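Long-range contact in sulfur carrier protein CysO (PDB 3DWG), which probably donates sulfur, in its thiocarboxylated form, to the CysM-dependent pathway of cysteine biosynthesis: residues F58-N64 with D82-P88. Sequence-based numbering, arbitrary orientation.
Sequences FVNIYVN and DSVTILP
Asp82 meets Asn64 at the end of the antiparallel strand pair: Asn64 ND2 gives a nearly straight bond (174°) to Asp82 OD1 at 2.9 Å. Asp82 OD1 lies in the amide plane of Asn64, yet the N-H comes down on it from above the carboxylate plane, the two flat groups standing almost perpendicular. Asp82 OD2 is held separately by the backbone N of Ala79. The other end of the same amide, Asn64 OD1, accepts Ser83 N at 3.0 Å, and Ser83 O takes Asn64 N, so side chain and backbone of Asn64 close the ladder where strand 59-63 ends. With Asn64 CG beside its own backbone N (chi1 -61°), the amide folds back to Ser83. Val84 turns to the face bearing Ile61, its CG1 3.8 Å from Ile61 CG2. At Thr85 the backbones exchange two bonds with Tyr62; Thr85 O also lies at the edge of the Tyr62 ring, 3.6 Å from CD1. Ile86 CG2 runs alongside Val59 CG1 at 4.1 Å, and both side chains touch Leu46 of helix 42-46, the helix packed on this apolar face. Leu87 pairs with Asn60 through two further backbone bonds, while its CD1 comes across Tyr62 at CE1, 4.1 Å away. Beyond it a water accepts from Asn60 ND2 and probably donates to Pro88 O at 2.7 Å. These are neighbouring strands of the ubiquitin-like sheet, with strand 3-6 parallel to 83-88 on its far side. Chemically the two faces differ: Val59, Ile61, Val63, Val84 and Ile86 form an aliphatic layer, whereas Asn60, Tyr62, Thr85 and Leu87 make a mixed face, where Tyr62 OH bonds an acidic side chain of another protein and Asn60 packs on a basic one; the ladder thus joins hydrophobic core to binding surface.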
# COMPACT_ATOMS: atom_id res chain seq x y z
N PHE C 58 3.34 -31.84 4.09
CA PHE C 58 2.48 -30.93 3.31
C PHE C 58 1.08 -30.80 3.90
O PHE C 58 0.17 -30.37 3.23
CB PHE C 58 2.34 -31.34 1.83
CG PHE C 58 3.59 -31.23 1.06
CD1 PHE C 58 4.53 -30.23 1.36
CD2 PHE C 58 3.86 -32.14 0.05
CE1 PHE C 58 5.75 -30.15 0.63
CE2 PHE C 58 5.06 -32.05 -0.67
CZ PHE C 58 5.98 -31.07 -0.38
N VAL C 59 0.91 -31.18 5.15
CA VAL C 59 -0.36 -30.93 5.83
C VAL C 59 -0.12 -29.93 6.92
O VAL C 59 0.86 -30.04 7.68
CB VAL C 59 -0.96 -32.26 6.40
CG1 VAL C 59 -2.29 -32.01 7.12
CG2 VAL C 59 -1.24 -33.24 5.29
N ASN C 60 -1.01 -28.95 7.02
CA ASN C 60 -1.01 -27.97 8.10
C ASN C 60 -2.28 -28.10 8.89
O ASN C 60 -3.37 -28.28 8.33
CB ASN C 60 -0.91 -26.53 7.54
CG ASN C 60 0.44 -26.27 6.91
OD1 ASN C 60 1.51 -26.70 7.44
ND2 ASN C 60 0.44 -25.56 5.75
N ILE C 61 -2.15 -28.10 10.21
CA ILE C 61 -3.32 -28.13 11.07
C ILE C 61 -3.29 -27.02 12.11
O ILE C 61 -2.25 -26.73 12.71
CB ILE C 61 -3.48 -29.52 11.77
CG1 ILE C 61 -3.42 -30.60 10.68
CG2 ILE C 61 -4.79 -29.55 12.57
CD1 ILE C 61 -3.71 -32.10 11.15
N TYR C 62 -4.45 -26.39 12.31
CA TYR C 62 -4.59 -25.27 13.22
C TYR C 62 -5.73 -25.53 14.22
O TYR C 62 -6.74 -26.09 13.86
CB TYR C 62 -4.88 -23.99 12.41
CG TYR C 62 -3.95 -23.75 11.25
CD1 TYR C 62 -4.18 -24.37 10.04
CD2 TYR C 62 -2.84 -22.91 11.37
CE1 TYR C 62 -3.34 -24.21 8.99
CE2 TYR C 62 -1.96 -22.73 10.29
CZ TYR C 62 -2.25 -23.36 9.11
OH TYR C 62 -1.47 -23.26 7.98
N VAL C 63 -5.48 -25.19 15.48
CA VAL C 63 -6.51 -25.28 16.53
C VAL C 63 -6.78 -23.83 16.88
O VAL C 63 -5.85 -23.11 17.29
CB VAL C 63 -5.97 -26.07 17.78
CG1 VAL C 63 -6.98 -25.93 18.93
CG2 VAL C 63 -5.74 -27.54 17.43
N ASN C 64 -8.05 -23.41 16.76
CA ASN C 64 -8.43 -21.97 16.94
C ASN C 64 -7.44 -21.01 16.24
O ASN C 64 -6.94 -20.03 16.81
CB ASN C 64 -8.58 -21.58 18.38
CG ASN C 64 -9.66 -22.37 19.06
OD1 ASN C 64 -10.65 -22.74 18.44
ND2 ASN C 64 -9.43 -22.68 20.33
N ASP C 82 -13.79 -25.82 20.40
CA ASP C 82 -12.67 -25.39 19.54
C ASP C 82 -12.93 -25.74 18.08
O ASP C 82 -13.75 -26.61 17.76
CB ASP C 82 -11.35 -26.05 19.95
CG ASP C 82 -10.76 -25.49 21.21
OD1 ASP C 82 -11.21 -24.48 21.78
OD2 ASP C 82 -9.73 -26.06 21.61
N SER C 83 -12.25 -25.01 17.18
CA SER C 83 -12.26 -25.30 15.74
C SER C 83 -10.91 -25.90 15.42
O SER C 83 -9.86 -25.45 15.94
CB SER C 83 -12.32 -24.00 14.93
OG SER C 83 -11.14 -23.21 15.18
N VAL C 84 -10.96 -26.89 14.57
CA VAL C 84 -9.75 -27.48 14.02
C VAL C 84 -9.79 -27.34 12.49
O VAL C 84 -10.82 -27.70 11.85
CB VAL C 84 -9.59 -29.01 14.41
CG1 VAL C 84 -8.43 -29.60 13.68
CG2 VAL C 84 -9.43 -29.12 15.93
N THR C 85 -8.71 -26.79 11.90
CA THR C 85 -8.67 -26.55 10.44
C THR C 85 -7.54 -27.36 9.82
O THR C 85 -6.40 -27.25 10.26
CB THR C 85 -8.40 -25.05 10.20
OG1 THR C 85 -9.37 -24.27 10.92
CG2 THR C 85 -8.42 -24.73 8.68
N ILE C 86 -7.83 -28.15 8.80
CA ILE C 86 -6.83 -28.93 8.11
C ILE C 86 -6.66 -28.38 6.69
O ILE C 86 -7.66 -28.26 5.97
CB ILE C 86 -7.31 -30.45 8.04
CG1 ILE C 86 -7.53 -30.94 9.48
CG2 ILE C 86 -6.33 -31.29 7.28
CD1 ILE C 86 -8.07 -32.37 9.48
N LEU C 87 -5.43 -28.10 6.30
CA LEU C 87 -5.21 -27.54 4.93
C LEU C 87 -3.93 -28.14 4.35
O LEU C 87 -2.94 -28.33 5.08
CB LEU C 87 -4.98 -26.02 5.03
CG LEU C 87 -6.18 -25.19 5.45
CD1 LEU C 87 -5.80 -23.77 5.77
CD2 LEU C 87 -7.25 -25.25 4.32
N PRO C 88 -3.91 -28.45 3.05
CA PRO C 88 -2.66 -28.82 2.39
C PRO C 88 -1.78 -27.57 2.24
O PRO C 88 -2.28 -26.43 2.28
CB PRO C 88 -3.09 -29.24 0.95
CG PRO C 88 -4.32 -28.58 0.75
CD PRO C 88 -5.02 -28.28 2.08
O HOH W 1 -1.52 -24.42 3.93